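PDB 2BPS: ESX secretion system protein YukD from Bacillus subtilis, which is required for secretion of YukE and is probably a component or regulator of the ESX/ESAT-6-like secretion system. Local coordinates for residues R47-V60 against D69-L81. Numbering follows the deposited sequence.
Sequences REGHWIRVVNKDKV and DCGITNGDRLEIL
In the ubiquitin-like fold of YukD, strands 51-54 and 77-80 pair antiparallel in the mixed sheet, with Ile-52 opposite Ile-80, Arg-53 opposite Glu-79 and Val-54 opposite Leu-78. Arg-53 and Glu-79 form the hydrogen-bonded pair: Arg-53 N gives to Glu-79 O and Glu-79 N to Arg-53 O, both 2.9 Å. The ladder goes on through Leu-81 N to Trp-51 O at one end and Val-55 N to Arg-77 O at the other.

Toward helix 31-39, Val-54 CG2 lies against Leu-78 CD2 (3.5 Å) and also touches Ile-72 CD1, while Ile-52 CG2 packs against Leu-78 CB at 3.8 Å. On the other face the Arg-53 and Glu-79 side chains run side by side; the first torsions of both are near 180° (chi1 172° and -175°) and the chains extended, which carries the two charged ends out together. Their salt bridge closes by a weak bond from Arg-53 NH2 to Glu-79 OE2 (3.1 Å), the guanidinium and carboxylate planes turned 65° apart; Arg-53 NH1 makes a second, long bridge to Asp-58 OD1.

Beyond the strands, Asp-76 OD2 accepts Thr-73 N at 2.9 Å from above the carboxylate plane, across the type II turn 73-76, and meets Lys-57 NZ in a weak 3.4 Å salt bridge. Replacing Asp-76 by an alanine is likely to leave Thr-73 N without its side-chain acceptor and the Lys-57 ammonium without this counter-charge. At the far end, the C-terminal Leu-81 OXT sits over the face of the poorly ordered Arg-47 guanidinium, 3.2 Å from NH1, a purely electrostatic bridge. One water accepts from Trp-51 N and donates to Leu-81 O. The paired strands thus turn an apolar side toward helix 31-39 and a charged one away from it, where Arg-53 lies between the carboxylates of Glu-79 and Asp-58, whose charges it probably balances in part.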
ATOM      1  N   ARG A  47       8.346   3.040  -8.392  1.00 78.29           N
ATOM      2  CA  ARG A  47       7.985   3.705  -9.630  1.00 77.75           C
ATOM      3  C   ARG A  47       7.172   4.958  -9.373  1.00 76.69           C
ATOM      4  O   ARG A  47       6.304   4.990  -8.505  1.00 75.90           O
ATOM      5  CB  ARG A  47       7.194   2.751 -10.516  1.00 79.09           C
ATOM      6  CG  ARG A  47       7.012   3.229 -11.943  1.00 82.74           C
ATOM      7  CD  ARG A  47       6.380   2.130 -12.771  1.00 85.19           C
ATOM      8  NE  ARG A  47       6.896   0.830 -12.346  1.00 88.71           N
ATOM      9  CZ  ARG A  47       6.548  -0.335 -12.882  1.00 90.43           C
ATOM     10  NH1 ARG A  47       7.077  -1.461 -12.411  1.00 90.43           N
ATOM     11  NH2 ARG A  47       5.677  -0.377 -13.888  1.00 91.20           N
ATOM     12  N   GLU A  48       7.471   5.991 -10.145  1.00 76.63           N
ATOM     13  CA  GLU A  48       6.788   7.266 -10.038  1.00 76.93           C
ATOM     14  C   GLU A  48       5.288   7.065 -10.202  1.00 75.80           C
ATOM     15  O   GLU A  48       4.846   6.042 -10.723  1.00 75.81           O
ATOM     16  CB  GLU A  48       7.331   8.217 -11.109  1.00 78.72           C
ATOM     17  CG  GLU A  48       6.527   9.489 -11.317  1.00 82.43           C
ATOM     18  CD  GLU A  48       5.657   9.434 -12.565  1.00 84.09           C
ATOM     19  OE1 GLU A  48       4.835  10.360 -12.762  1.00 85.23           O
ATOM     20  OE2 GLU A  48       5.800   8.470 -13.349  1.00 84.88           O
ATOM     21  N   GLY A  49       4.509   8.038  -9.750  1.00 74.00           N
ATOM     22  CA  GLY A  49       3.069   7.932  -9.862  1.00 71.97           C
ATOM     23  C   GLY A  49       2.473   7.358  -8.597  1.00 70.91           C
ATOM     24  O   GLY A  49       1.377   7.740  -8.184  1.00 71.01           O
ATOM     25  N   HIS A  50       3.206   6.439  -7.979  1.00 70.00           N
ATOM     26  CA  HIS A  50       2.762   5.788  -6.755  1.00 68.82           C
ATOM     27  C   HIS A  50       1.362   5.193  -6.907  1.00 66.86           C
ATOM     28  O   HIS A  50       0.437   5.558  -6.187  1.00 66.29           O
ATOM     29  CB  HIS A  50       2.776   6.785  -5.592  1.00 70.74           C
ATOM     30  CG  HIS A  50       4.144   7.288  -5.245  1.00 73.72           C
ATOM     31  ND1 HIS A  50       5.262   6.481  -5.266  1.00 74.88           N
ATOM     32  CD2 HIS A  50       4.566   8.505  -4.823  1.00 74.79           C
ATOM     33  CE1 HIS A  50       6.314   7.177  -4.872  1.00 75.24           C
ATOM     34  NE2 HIS A  50       5.919   8.407  -4.596  1.00 76.03           N
ATOM     35  N   TRP A  51       1.207   4.269  -7.847  1.00 64.47           N
ATOM     36  CA  TRP A  51      -0.091   3.653  -8.063  1.00 61.54           C
ATOM     37  C   TRP A  51      -0.203   2.301  -7.362  1.00 59.77           C
ATOM     38  O   TRP A  51       0.724   1.478  -7.388  1.00 58.11           O
ATOM     39  CB  TRP A  51      -0.376   3.507  -9.565  1.00 61.19           C
ATOM     40  CG  TRP A  51      -0.368   4.818 -10.293  1.00 62.08           C
ATOM     41  CD1 TRP A  51       0.703   5.408 -10.904  1.00 63.57           C
ATOM     42  CD2 TRP A  51      -1.461   5.737 -10.430  1.00 61.32           C
ATOM     43  NE1 TRP A  51       0.346   6.638 -11.409  1.00 62.31           N
ATOM     44  CE2 TRP A  51      -0.974   6.865 -11.131  1.00 61.45           C
ATOM     45  CE3 TRP A  51      -2.799   5.720 -10.025  1.00 60.65           C
ATOM     46  CZ2 TRP A  51      -1.782   7.966 -11.437  1.00 61.47           C
ATOM     47  CZ3 TRP A  51      -3.605   6.819 -10.330  1.00 60.81           C
ATOM     48  CH2 TRP A  51      -3.091   7.924 -11.029  1.00 61.38           C
ATOM     49  N   ILE A  52      -1.356   2.101  -6.726  1.00 57.52           N
ATOM     50  CA  ILE A  52      -1.675   0.886  -5.984  1.00 54.67           C
ATOM     51  C   ILE A  52      -2.910   0.209  -6.544  1.00 52.17           C
ATOM     52  O   ILE A  52      -3.849   0.860  -6.998  1.00 51.22           O
ATOM     53  CB  ILE A  52      -1.946   1.198  -4.479  1.00 55.48           C
ATOM     54  CG1 ILE A  52      -0.632   1.228  -3.711  1.00 55.43           C
ATOM     55  CG2 ILE A  52      -2.898   0.180  -3.874  1.00 55.52           C
ATOM     56  CD1 ILE A  52       0.253   2.372  -4.087  1.00 56.46           C
ATOM     57  N   ARG A  53      -2.900  -1.112  -6.491  1.00 50.28           N
ATOM     58  CA  ARG A  53      -4.019  -1.906  -6.962  1.00 47.28           C
ATOM     59  C   ARG A  53      -4.513  -2.728  -5.799  1.00 45.31           C
ATOM     60  O   ARG A  53      -3.737  -3.470  -5.209  1.00 45.36           O
ATOM     61  CB  ARG A  53      -3.563  -2.856  -8.058  1.00 47.18           C
ATOM     62  CG  ARG A  53      -4.615  -3.844  -8.450  1.00 47.43           C
ATOM     63  CD  ARG A  53      -4.034  -4.990  -9.259  1.00 49.00           C
ATOM     64  NE  ARG A  53      -5.088  -5.949  -9.569  1.00 50.66           N
ATOM     65  CZ  ARG A  53      -4.914  -7.261  -9.639  1.00 50.83           C
ATOM     66  NH1 ARG A  53      -5.943  -8.047  -9.922  1.00 49.33           N
ATOM     67  NH2 ARG A  53      -3.714  -7.788  -9.423  1.00 52.09           N
ATOM     68  N   VAL A  54      -5.783  -2.590  -5.438  1.00 43.23           N
ATOM     69  CA  VAL A  54      -6.295  -3.410  -4.352  1.00 40.27           C
ATOM     70  C   VAL A  54      -6.723  -4.698  -5.006  1.00 38.86           C
ATOM     71  O   VAL A  54      -7.807  -4.805  -5.565  1.00 39.59           O
ATOM     72  CB  VAL A  54      -7.481  -2.788  -3.648  1.00 39.62           C
ATOM     73  CG1 VAL A  54      -7.989  -3.743  -2.578  1.00 37.82           C
ATOM     74  CG2 VAL A  54      -7.065  -1.472  -3.027  1.00 39.71           C
ATOM     75  N   VAL A  55      -5.827  -5.667  -4.940  1.00 36.80           N
ATOM     76  CA  VAL A  55      -6.015  -6.968  -5.540  1.00 35.18           C
ATOM     77  C   VAL A  55      -7.384  -7.611  -5.348  1.00 34.39           C
ATOM     78  O   VAL A  55      -8.052  -7.977  -6.318  1.00 33.89           O
ATOM     79  CB  VAL A  55      -4.940  -7.911  -5.018  1.00 35.01           C
ATOM     80  CG1 VAL A  55      -5.059  -9.257  -5.684  1.00 33.11           C
ATOM     81  CG2 VAL A  55      -3.571  -7.289  -5.265  1.00 35.07           C
ATOM     82  N   ASN A  56      -7.793  -7.756  -4.097  1.00 33.31           N
ATOM     83  CA  ASN A  56      -9.063  -8.384  -3.778  1.00 32.99           C
ATOM     84  C   ASN A  56     -10.265  -7.609  -4.307  1.00 33.46           C
ATOM     85  O   ASN A  56     -11.383  -8.129  -4.335  1.00 33.62           O
ATOM     86  CB  ASN A  56      -9.177  -8.577  -2.259  1.00 31.77           C
ATOM     87  CG  ASN A  56      -8.960  -7.285  -1.475  1.00 30.01           C
ATOM     88  OD1 ASN A  56      -9.903  -6.694  -0.950  1.00 27.99           O
ATOM     89  ND2 ASN A  56      -7.708  -6.846  -1.393  1.00 31.53           N
ATOM     90  N   LYS A  57     -10.041  -6.371  -4.727  1.00 32.96           N
ATOM     91  CA  LYS A  57     -11.127  -5.563  -5.242  1.00 33.50           C
ATOM     92  C   LYS A  57     -10.878  -5.119  -6.657  1.00 34.49           C
ATOM     93  O   LYS A  57     -11.672  -4.379  -7.218  1.00 36.32           O
ATOM     94  CB  LYS A  57     -11.342  -4.340  -4.358  1.00 34.41           C
ATOM     95  CG  LYS A  57     -12.040  -4.659  -3.061  1.00 37.78           C
ATOM     96  CD  LYS A  57     -12.074  -3.465  -2.136  1.00 42.16           C
ATOM     97  CE  LYS A  57     -12.728  -3.826  -0.794  1.00 45.01           C
ATOM     98  NZ  LYS A  57     -12.527  -2.763   0.244  1.00 44.34           N
ATOM     99  N   ASP A  58      -9.770  -5.550  -7.237  1.00 35.39           N
ATOM    100  CA  ASP A  58      -9.466  -5.167  -8.603  1.00 36.53           C
ATOM    101  C   ASP A  58      -9.724  -3.686  -8.918  1.00 35.87           C
ATOM    102  O   ASP A  58     -10.427  -3.352  -9.873  1.00 35.11           O
ATOM    103  CB  ASP A  58     -10.277  -6.029  -9.554  1.00 40.33           C
ATOM    104  CG  ASP A  58      -9.408  -6.846 -10.451  1.00 43.86           C
ATOM    105  OD1 ASP A  58      -8.605  -6.233 -11.185  1.00 46.61           O
ATOM    106  OD2 ASP A  58      -9.521  -8.091 -10.417  1.00 47.17           O
ATOM    107  N   LYS A  59      -9.176  -2.799  -8.100  1.00 35.03           N
ATOM    108  CA  LYS A  59      -9.322  -1.375  -8.337  1.00 35.55           C
ATOM    109  C   LYS A  59      -8.005  -0.652  -8.016  1.00 35.85           C
ATOM    110  O   LYS A  59      -7.347  -0.941  -7.016  1.00 35.51           O
ATOM    111  CB  LYS A  59     -10.481  -0.804  -7.512  1.00 36.25           C
ATOM    112  CG  LYS A  59     -10.635   0.707  -7.676  1.00 37.32           C
ATOM    113  CD  LYS A  59     -12.021   1.177  -7.301  1.00 39.76           C
ATOM    114  CE  LYS A  59     -12.165   2.685  -7.505  1.00 40.31           C
ATOM    115  NZ  LYS A  59     -13.594   3.139  -7.477  1.00 40.44           N
ATOM    116  N   VAL A  60      -7.610   0.274  -8.880  1.00 35.94           N
ATOM    117  CA  VAL A  60      -6.372   1.008  -8.674  1.00 37.42           C
ATOM    118  C   VAL A  60      -6.626   2.404  -8.090  1.00 39.41           C
ATOM    119  O   VAL A  60      -7.614   3.056  -8.429  1.00 40.21           O
ATOM    120  CB  VAL A  60      -5.591   1.122  -9.996  1.00 36.10           C
ATOM    121  CG1 VAL A  60      -4.496   2.151  -9.866  1.00 35.99           C
ATOM    122  CG2 VAL A  60      -4.988  -0.225 -10.355  1.00 33.88           C
ATOM    123  N   ASP A  69     -10.687   7.184   2.302  1.00 53.97           N
ATOM    124  CA  ASP A  69     -11.419   7.628   1.113  1.00 54.22           C
ATOM    125  C   ASP A  69     -11.422   6.572  -0.011  1.00 53.77           C
ATOM    126  O   ASP A  69     -12.150   6.703  -0.999  1.00 53.83           O
ATOM    127  CB  ASP A  69     -10.816   8.942   0.577  1.00 55.44           C
ATOM    128  CG  ASP A  69     -11.048  10.131   1.513  1.00 55.80           C
ATOM    129  OD1 ASP A  69     -11.507   9.901   2.654  1.00 56.60           O
ATOM    130  OD2 ASP A  69     -10.755  11.285   1.111  1.00 53.46           O
ATOM    131  N   CYS A  70     -10.608   5.530   0.137  1.00 51.36           N
ATOM    132  CA  CYS A  70     -10.539   4.482  -0.865  1.00 47.29           C
ATOM    133  C   CYS A  70     -11.229   3.232  -0.372  1.00 45.84           C
ATOM    134  O   CYS A  70     -11.166   2.187  -1.015  1.00 44.90           O
ATOM    135  CB  CYS A  70      -9.089   4.178  -1.195  1.00 46.94           C
ATOM    136  SG  CYS A  70      -8.246   5.605  -1.849  1.00 47.02           S
ATOM    137  N   GLY A  71     -11.888   3.347   0.775  1.00 44.52           N
ATOM    138  CA  GLY A  71     -12.592   2.210   1.340  1.00 43.37           C
ATOM    139  C   GLY A  71     -11.663   1.060   1.668  1.00 42.62           C
ATOM    140  O   GLY A  71     -12.107  -0.057   1.896  1.00 44.20           O
ATOM    141  N   ILE A  72     -10.366   1.333   1.689  1.00 40.46           N
ATOM    142  CA  ILE A  72      -9.377   0.317   2.001  1.00 38.85           C
ATOM    143  C   ILE A  72      -9.460  -0.049   3.485  1.00 38.77           C
ATOM    144  O   ILE A  72      -9.315   0.808   4.351  1.00 38.13           O
ATOM    145  CB  ILE A  72      -7.977   0.841   1.616  1.00 38.11           C
ATOM    146  CG1 ILE A  72      -7.881   0.874   0.089  1.00 36.42           C
ATOM    147  CG2 ILE A  72      -6.883  -0.011   2.244  1.00 37.10           C
ATOM    148  CD1 ILE A  72      -6.640   1.512  -0.451  1.00 37.34           C
ATOM    149  N   THR A  73      -9.712  -1.325   3.770  1.00 39.41           N
ATOM    150  CA  THR A  73      -9.851  -1.805   5.152  1.00 40.65           C
ATOM    151  C   THR A  73      -9.102  -3.092   5.403  1.00 41.03           C
ATOM    152  O   THR A  73      -8.485  -3.651   4.498  1.00 41.75           O
ATOM    153  CB  THR A  73     -11.303  -2.111   5.496  1.00 40.27           C
ATOM    154  OG1 THR A  73     -12.130  -1.696   4.404  1.00 39.41           O
ATOM    155  CG2 THR A  73     -11.715  -1.402   6.786  1.00 38.94           C
ATOM    156  N   ASN A  74      -9.201  -3.580   6.635  1.00 40.56           N
ATOM    157  CA  ASN A  74      -8.530  -4.808   7.015  1.00 42.33           C
ATOM    158  C   ASN A  74      -8.832  -5.879   5.986  1.00 42.54           C
ATOM    159  O   ASN A  74      -9.932  -5.922   5.453  1.00 42.98           O
ATOM    160  CB  ASN A  74      -9.007  -5.264   8.390  1.00 44.93           C
ATOM    161  CG  ASN A  74      -9.440  -4.105   9.267  1.00 48.17           C
ATOM    162  OD1 ASN A  74     -10.518  -3.546   9.075  1.00 51.30           O
ATOM    163  ND2 ASN A  74      -8.598  -3.726  10.223  1.00 47.34           N
ATOM    164  N   GLY A  75      -7.849  -6.730   5.701  1.00 42.45           N
ATOM    165  CA  GLY A  75      -8.048  -7.791   4.735  1.00 41.98           C
ATOM    166  C   GLY A  75      -7.577  -7.412   3.347  1.00 42.78           C
ATOM    167  O   GLY A  75      -7.158  -8.281   2.580  1.00 43.92           O
ATOM    168  N   ASP A  76      -7.647  -6.125   3.015  1.00 41.66           N
ATOM    169  CA  ASP A  76      -7.208  -5.644   1.704  1.00 40.48           C
ATOM    170  C   ASP A  76      -5.726  -5.924   1.424  1.00 39.27           C
ATOM    171  O   ASP A  76      -4.871  -5.835   2.312  1.00 39.09           O
ATOM    172  CB  ASP A  76      -7.468  -4.133   1.566  1.00 41.78           C
ATOM    173  CG  ASP A  76      -8.928  -3.813   1.332  1.00 42.05           C
ATOM    174  OD1 ASP A  76      -9.722  -4.775   1.261  1.00 42.00           O
ATOM    175  OD2 ASP A  76      -9.277  -2.614   1.216  1.00 40.57           O
ATOM    176  N   ARG A  77      -5.433  -6.265   0.177  1.00 37.05           N
ATOM    177  CA  ARG A  77      -4.067  -6.540  -0.234  1.00 36.90           C
ATOM    178  C   ARG A  77      -3.704  -5.456  -1.236  1.00 37.01           C
ATOM    179  O   ARG A  77      -4.347  -5.339  -2.286  1.00 36.95           O
ATOM    180  CB  ARG A  77      -3.988  -7.921  -0.893  1.00 37.20           C
ATOM    181  CG  ARG A  77      -2.589  -8.406  -1.225  1.00 36.41           C
ATOM    182  CD  ARG A  77      -2.681  -9.691  -2.031  1.00 39.53           C
ATOM    183  NE  ARG A  77      -1.376 -10.303  -2.298  1.00 42.01           N
ATOM    184  CZ  ARG A  77      -0.890 -11.362  -1.651  1.00 42.38           C
ATOM    185  NH1 ARG A  77       0.307 -11.843  -1.970  1.00 41.27           N
ATOM    186  NH2 ARG A  77      -1.600 -11.946  -0.688  1.00 41.42           N
ATOM    187  N   LEU A  78      -2.702  -4.643  -0.911  1.00 36.04           N
ATOM    188  CA  LEU A  78      -2.301  -3.586  -1.832  1.00 37.15           C
ATOM    189  C   LEU A  78      -1.078  -4.011  -2.630  1.00 36.97           C
ATOM    190  O   LEU A  78      -0.025  -4.324  -2.075  1.00 37.72           O
ATOM    191  CB  LEU A  78      -2.003  -2.269  -1.095  1.00 35.85           C
ATOM    192  CG  LEU A  78      -3.060  -1.660  -0.166  1.00 36.71           C
ATOM    193  CD1 LEU A  78      -2.744  -0.183   0.040  1.00 36.71           C
ATOM    194  CD2 LEU A  78      -4.449  -1.815  -0.746  1.00 36.79           C
ATOM    195  N   GLU A  79      -1.236  -4.033  -3.941  1.00 36.47           N
ATOM    196  CA  GLU A  79      -0.163  -4.414  -4.837  1.00 37.51           C
ATOM    197  C   GLU A  79       0.410  -3.096  -5.317  1.00 38.72           C
ATOM    198  O   GLU A  79      -0.300  -2.297  -5.929  1.00 39.78           O
ATOM    199  CB  GLU A  79      -0.749  -5.215  -6.007  1.00 37.42           C
ATOM    200  CG  GLU A  79       0.217  -5.814  -6.998  1.00 36.47           C
ATOM    201  CD  GLU A  79      -0.520  -6.531  -8.138  1.00 39.82           C
ATOM    202  OE1 GLU A  79      -0.628  -5.968  -9.260  1.00 39.68           O
ATOM    203  OE2 GLU A  79      -1.008  -7.660  -7.902  1.00 40.07           O
ATOM    204  N   ILE A  80       1.674  -2.844  -4.995  1.00 39.25           N
ATOM    205  CA  ILE A  80       2.328  -1.617  -5.431  1.00 40.61           C
ATOM    206  C   ILE A  80       2.706  -1.822  -6.884  1.00 41.15           C
ATOM    207  O   ILE A  80       3.336  -2.820  -7.229  1.00 42.70           O
ATOM    208  CB  ILE A  80       3.607  -1.340  -4.631  1.00 41.08           C
ATOM    209  CG1 ILE A  80       3.243  -0.938  -3.198  1.00 42.99           C
ATOM    210  CG2 ILE A  80       4.424  -0.255  -5.319  1.00 39.87           C
ATOM    211  CD1 ILE A  80       4.415  -0.928  -2.236  1.00 43.12           C
ATOM    212  N   LEU A  81       2.310  -0.895  -7.744  1.00 41.02           N
ATOM    213  CA  LEU A  81       2.635  -1.046  -9.147  1.00 42.01           C
ATOM    214  C   LEU A  81       3.982  -0.398  -9.412  1.00 43.86           C
ATOM    215  O   LEU A  81       4.396   0.474  -8.612  1.00 44.72           O
ATOM    216  CB  LEU A  81       1.559  -0.400 -10.026  1.00 41.28           C
ATOM    217  CG  LEU A  81       0.097  -0.853  -9.875  1.00 41.00           C
ATOM    218  CD1 LEU A  81      -0.773  -0.001 -10.755  1.00 39.82           C
ATOM    219  CD2 LEU A  81      -0.070  -2.316 -10.245  1.00 40.87           C
ATOM    220  OXT LEU A  81       4.601  -0.771 -10.426  1.00 47.15           O
TER
HETATM  221  O   HOH W   1       3.166   3.308  -9.573  1.00 53.16           O